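Local structure of phosphoglycerol transferase GacH (Streptococcus pyogenes MGAS5005, 6DGM) at residues Ala90-Leu100 with Ser110-Met120. The protein probably transfers glycerol phosphate to streptococcal rhamnose polysaccharides, through an extracellular, metal-dependent catalytic domain of the LTA synthase type, the part described here. Numbering follows the deposited sequence.
Sequences ANMEFQTLTSL and SVLYSEVFPKM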
# COMPACT_ATOMS: atom_id res chain seq x y z
N ALA A 90 -9.51 -0.48 -2.57
CA ALA A 90 -8.94 -0.77 -3.88
C ALA A 90 -8.23 0.43 -4.49
O ALA A 90 -7.34 0.25 -5.34
CB ALA A 90 -10.06 -1.27 -4.80
N ASN A 91 -8.58 1.66 -4.07
CA ASN A 91 -7.89 2.83 -4.60
C ASN A 91 -6.49 2.95 -4.00
O ASN A 91 -5.54 3.29 -4.71
CB ASN A 91 -8.70 4.09 -4.35
CG ASN A 91 -9.95 4.12 -5.18
OD1 ASN A 91 -9.98 3.57 -6.27
ND2 ASN A 91 -11.00 4.74 -4.66
N MET A 92 -6.34 2.66 -2.71
CA MET A 92 -5.00 2.61 -2.13
C MET A 92 -4.20 1.47 -2.75
O MET A 92 -3.02 1.63 -3.10
CB MET A 92 -5.08 2.49 -0.61
CG MET A 92 -5.03 3.85 0.12
SD MET A 92 -6.27 5.06 -0.38
CE MET A 92 -7.75 4.33 0.32
N GLU A 93 -4.86 0.33 -2.95
CA GLU A 93 -4.22 -0.83 -3.55
C GLU A 93 -3.65 -0.50 -4.93
O GLU A 93 -2.48 -0.79 -5.21
CB GLU A 93 -5.28 -1.92 -3.66
CG GLU A 93 -4.78 -3.31 -4.04
CD GLU A 93 -5.96 -4.23 -4.29
OE1 GLU A 93 -7.00 -4.04 -3.62
OE2 GLU A 93 -5.88 -5.09 -5.19
N PHE A 94 -4.46 0.11 -5.80
CA PHE A 94 -4.00 0.52 -7.12
C PHE A 94 -2.76 1.39 -7.04
O PHE A 94 -1.80 1.23 -7.81
CB PHE A 94 -5.13 1.30 -7.82
CG PHE A 94 -4.72 1.97 -9.11
CD1 PHE A 94 -4.11 3.22 -9.11
CD2 PHE A 94 -4.99 1.37 -10.33
CE1 PHE A 94 -3.75 3.87 -10.30
CE2 PHE A 94 -4.64 2.01 -11.53
CZ PHE A 94 -4.00 3.25 -11.51
N GLN A 95 -2.76 2.34 -6.10
CA GLN A 95 -1.64 3.26 -5.98
C GLN A 95 -0.37 2.54 -5.52
O GLN A 95 0.74 2.86 -5.99
CB GLN A 95 -2.01 4.38 -5.01
CG GLN A 95 -3.11 5.28 -5.54
CD GLN A 95 -3.50 6.32 -4.56
OE1 GLN A 95 -2.87 7.37 -4.49
NE2 GLN A 95 -4.52 6.03 -3.76
N THR A 96 -0.50 1.54 -4.64
CA THR A 96 0.71 0.81 -4.26
C THR A 96 1.31 0.08 -5.46
O THR A 96 2.53 0.04 -5.63
CB THR A 96 0.45 -0.19 -3.12
OG1 THR A 96 -0.29 -1.32 -3.58
CG2 THR A 96 -0.26 0.48 -1.94
N LEU A 97 0.47 -0.50 -6.30
CA LEU A 97 0.99 -1.32 -7.38
C LEU A 97 1.56 -0.47 -8.52
O LEU A 97 2.64 -0.80 -9.04
CB LEU A 97 -0.10 -2.22 -7.93
CG LEU A 97 -0.65 -3.29 -6.99
CD1 LEU A 97 -1.76 -4.03 -7.69
CD2 LEU A 97 0.45 -4.24 -6.53
N THR A 98 0.87 0.59 -8.92
CA THR A 98 1.29 1.40 -10.05
C THR A 98 2.19 2.56 -9.67
O THR A 98 2.98 3.03 -10.51
CB THR A 98 0.07 2.00 -10.77
OG1 THR A 98 -0.60 2.92 -9.91
CG2 THR A 98 -0.90 0.92 -11.24
N SER A 99 2.06 3.05 -8.43
CA SER A 99 2.71 4.26 -7.95
C SER A 99 2.16 5.54 -8.58
O SER A 99 2.78 6.59 -8.49
CB SER A 99 4.23 4.21 -8.10
OG SER A 99 4.79 3.09 -7.42
N LEU A 100 1.01 5.47 -9.23
CA LEU A 100 0.38 6.67 -9.78
C LEU A 100 -0.59 7.25 -8.75
O LEU A 100 -1.54 6.55 -8.36
CB LEU A 100 -0.36 6.32 -11.06
CG LEU A 100 0.51 5.77 -12.20
CD1 LEU A 100 -0.33 5.32 -13.37
CD2 LEU A 100 1.55 6.81 -12.65
N SER A 110 -14.12 7.68 -9.15
CA SER A 110 -14.48 7.04 -7.89
C SER A 110 -13.62 5.82 -7.58
O SER A 110 -13.08 5.71 -6.46
CB SER A 110 -15.95 6.64 -7.92
OG SER A 110 -16.31 6.04 -6.68
N VAL A 111 -13.50 4.88 -8.51
CA VAL A 111 -12.73 3.66 -8.28
C VAL A 111 -11.74 3.47 -9.42
O VAL A 111 -12.14 3.28 -10.57
CB VAL A 111 -13.63 2.42 -8.11
CG1 VAL A 111 -12.79 1.16 -8.02
CG2 VAL A 111 -14.51 2.59 -6.87
N LEU A 112 -10.44 3.51 -9.08
CA LEU A 112 -9.39 3.44 -10.09
C LEU A 112 -9.42 2.12 -10.86
O LEU A 112 -9.22 2.11 -12.07
CB LEU A 112 -8.03 3.65 -9.41
CG LEU A 112 -7.90 5.07 -8.85
CD1 LEU A 112 -6.80 5.18 -7.82
CD2 LEU A 112 -7.65 6.06 -9.99
N TYR A 113 -9.68 1.01 -10.18
CA TYR A 113 -9.69 -0.28 -10.85
C TYR A 113 -10.80 -0.39 -11.89
O TYR A 113 -10.69 -1.21 -12.81
CB TYR A 113 -9.87 -1.41 -9.82
CG TYR A 113 -8.62 -1.91 -9.12
CD1 TYR A 113 -7.35 -1.55 -9.55
CD2 TYR A 113 -8.72 -2.77 -8.03
CE1 TYR A 113 -6.22 -2.03 -8.93
CE2 TYR A 113 -7.59 -3.26 -7.40
CZ TYR A 113 -6.33 -2.88 -7.85
OH TYR A 113 -5.17 -3.35 -7.27
N SER A 114 -11.87 0.38 -11.75
CA SER A 114 -12.97 0.35 -12.70
C SER A 114 -12.87 1.42 -13.77
O SER A 114 -13.30 1.18 -14.90
CB SER A 114 -14.31 0.57 -11.98
OG SER A 114 -14.58 -0.48 -11.06
N GLU A 115 -12.32 2.59 -13.44
CA GLU A 115 -12.37 3.75 -14.33
C GLU A 115 -11.04 4.11 -14.98
O GLU A 115 -11.04 4.83 -15.98
CB GLU A 115 -12.85 4.98 -13.56
CG GLU A 115 -14.24 4.80 -12.99
CD GLU A 115 -14.67 5.94 -12.11
OE1 GLU A 115 -14.58 7.10 -12.55
OE2 GLU A 115 -15.12 5.68 -10.97
N VAL A 116 -9.92 3.70 -14.39
CA VAL A 116 -8.60 4.06 -14.91
C VAL A 116 -7.83 2.82 -15.37
O VAL A 116 -7.34 2.78 -16.50
CB VAL A 116 -7.79 4.88 -13.89
CG1 VAL A 116 -6.34 5.10 -14.40
CG2 VAL A 116 -8.44 6.22 -13.64
N PHE A 117 -7.74 1.81 -14.50
CA PHE A 117 -6.98 0.62 -14.89
C PHE A 117 -7.40 0.09 -16.26
O PHE A 117 -6.51 -0.19 -17.08
CB PHE A 117 -7.06 -0.49 -13.83
CG PHE A 117 -6.21 -1.68 -14.17
CD1 PHE A 117 -6.70 -2.70 -14.97
CD2 PHE A 117 -4.90 -1.75 -13.73
CE1 PHE A 117 -5.91 -3.78 -15.30
CE2 PHE A 117 -4.09 -2.84 -14.07
CZ PHE A 117 -4.61 -3.85 -14.86
N PRO A 118 -8.69 -0.08 -16.58
CA PRO A 118 -9.05 -0.69 -17.87
C PRO A 118 -8.63 0.14 -19.06
O PRO A 118 -8.56 -0.39 -20.18
CB PRO A 118 -10.57 -0.83 -17.80
CG PRO A 118 -10.89 -0.78 -16.31
CD PRO A 118 -9.86 0.12 -15.70
N LYS A 119 -8.36 1.42 -18.86
CA LYS A 119 -7.96 2.26 -19.98
C LYS A 119 -6.46 2.29 -20.19
O LYS A 119 -6.01 2.85 -21.20
CB LYS A 119 -8.49 3.68 -19.76
CG LYS A 119 -10.02 3.73 -19.86
CD LYS A 119 -10.58 5.10 -19.60
CE LYS A 119 -12.11 5.05 -19.58
NZ LYS A 119 -12.66 4.25 -20.71
N MET A 120 -5.67 1.67 -19.31
CA MET A 120 -4.22 1.70 -19.44
C MET A 120 -3.77 0.65 -20.45
O MET A 120 -4.05 -0.53 -20.28
CB MET A 120 -3.58 1.45 -18.08
CG MET A 120 -3.97 2.50 -17.04
SD MET A 120 -3.30 2.22 -15.39
CE MET A 120 -1.55 2.51 -15.64
O HOH W 1 -9.36 1.04 -7.38
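Asn91 uses both ends of its carboxamide to hold the start of the short helix 112-115. Its OD1 takes the amide hydrogen of Leu112 along a nearly straight line, 170° at the hydrogen, with OD1 and Leu112 N 2.8 Å apart. ND2 gives a hydrogen to Ser110 O at 2.9 Å. A water also donates to Asn91 OD1 and accepts from Tyr113 N, so two amides of the helix's first turn, which no earlier carbonyl of that helix can serve, are satisfied. Asparagine suits the place because donor and acceptor sit side by side on one flat group. On the far side of this turn, Glu115 OE2 accepts from both Ser110 N and Val111 N.

Tyr113 is a knob in the hole formed by Ala90, Glu93, Phe94 and Leu97, and its phenol brings a polar tip to the far end of an otherwise apolar ring. Tyr113 OH donates to Glu93 OE2 at 2.8 Å, coming from above the carboxylate plane, which stands almost perpendicular to the ring. Tyr152 also hydrogen-bonds OE2, and Arg148, which lines the glycerol phosphate pocket, forms a salt bridge with OE1; both carboxylate oxygens are thus engaged.

With chi1 at 171°, CG of Phe94 lies anti to the backbone N and the ring extends from its helix into segment 110-120. Leu112 CB makes a CH-pi contact over one ring face, Thr98 CG2 lies over the opposite face, and Met120 SD makes a Met-aromatic contact at the edge, 4.1 Å from Phe94 CZ. In this alkaline phosphatase-like sulfatase fold, helix 89-98 packs against the one-turn helix 112-115 and the chain that follows it; it starts at the manganese ligand Thr89, and Glu93 links the packing to Arg148 in the glycerol phosphate pocket.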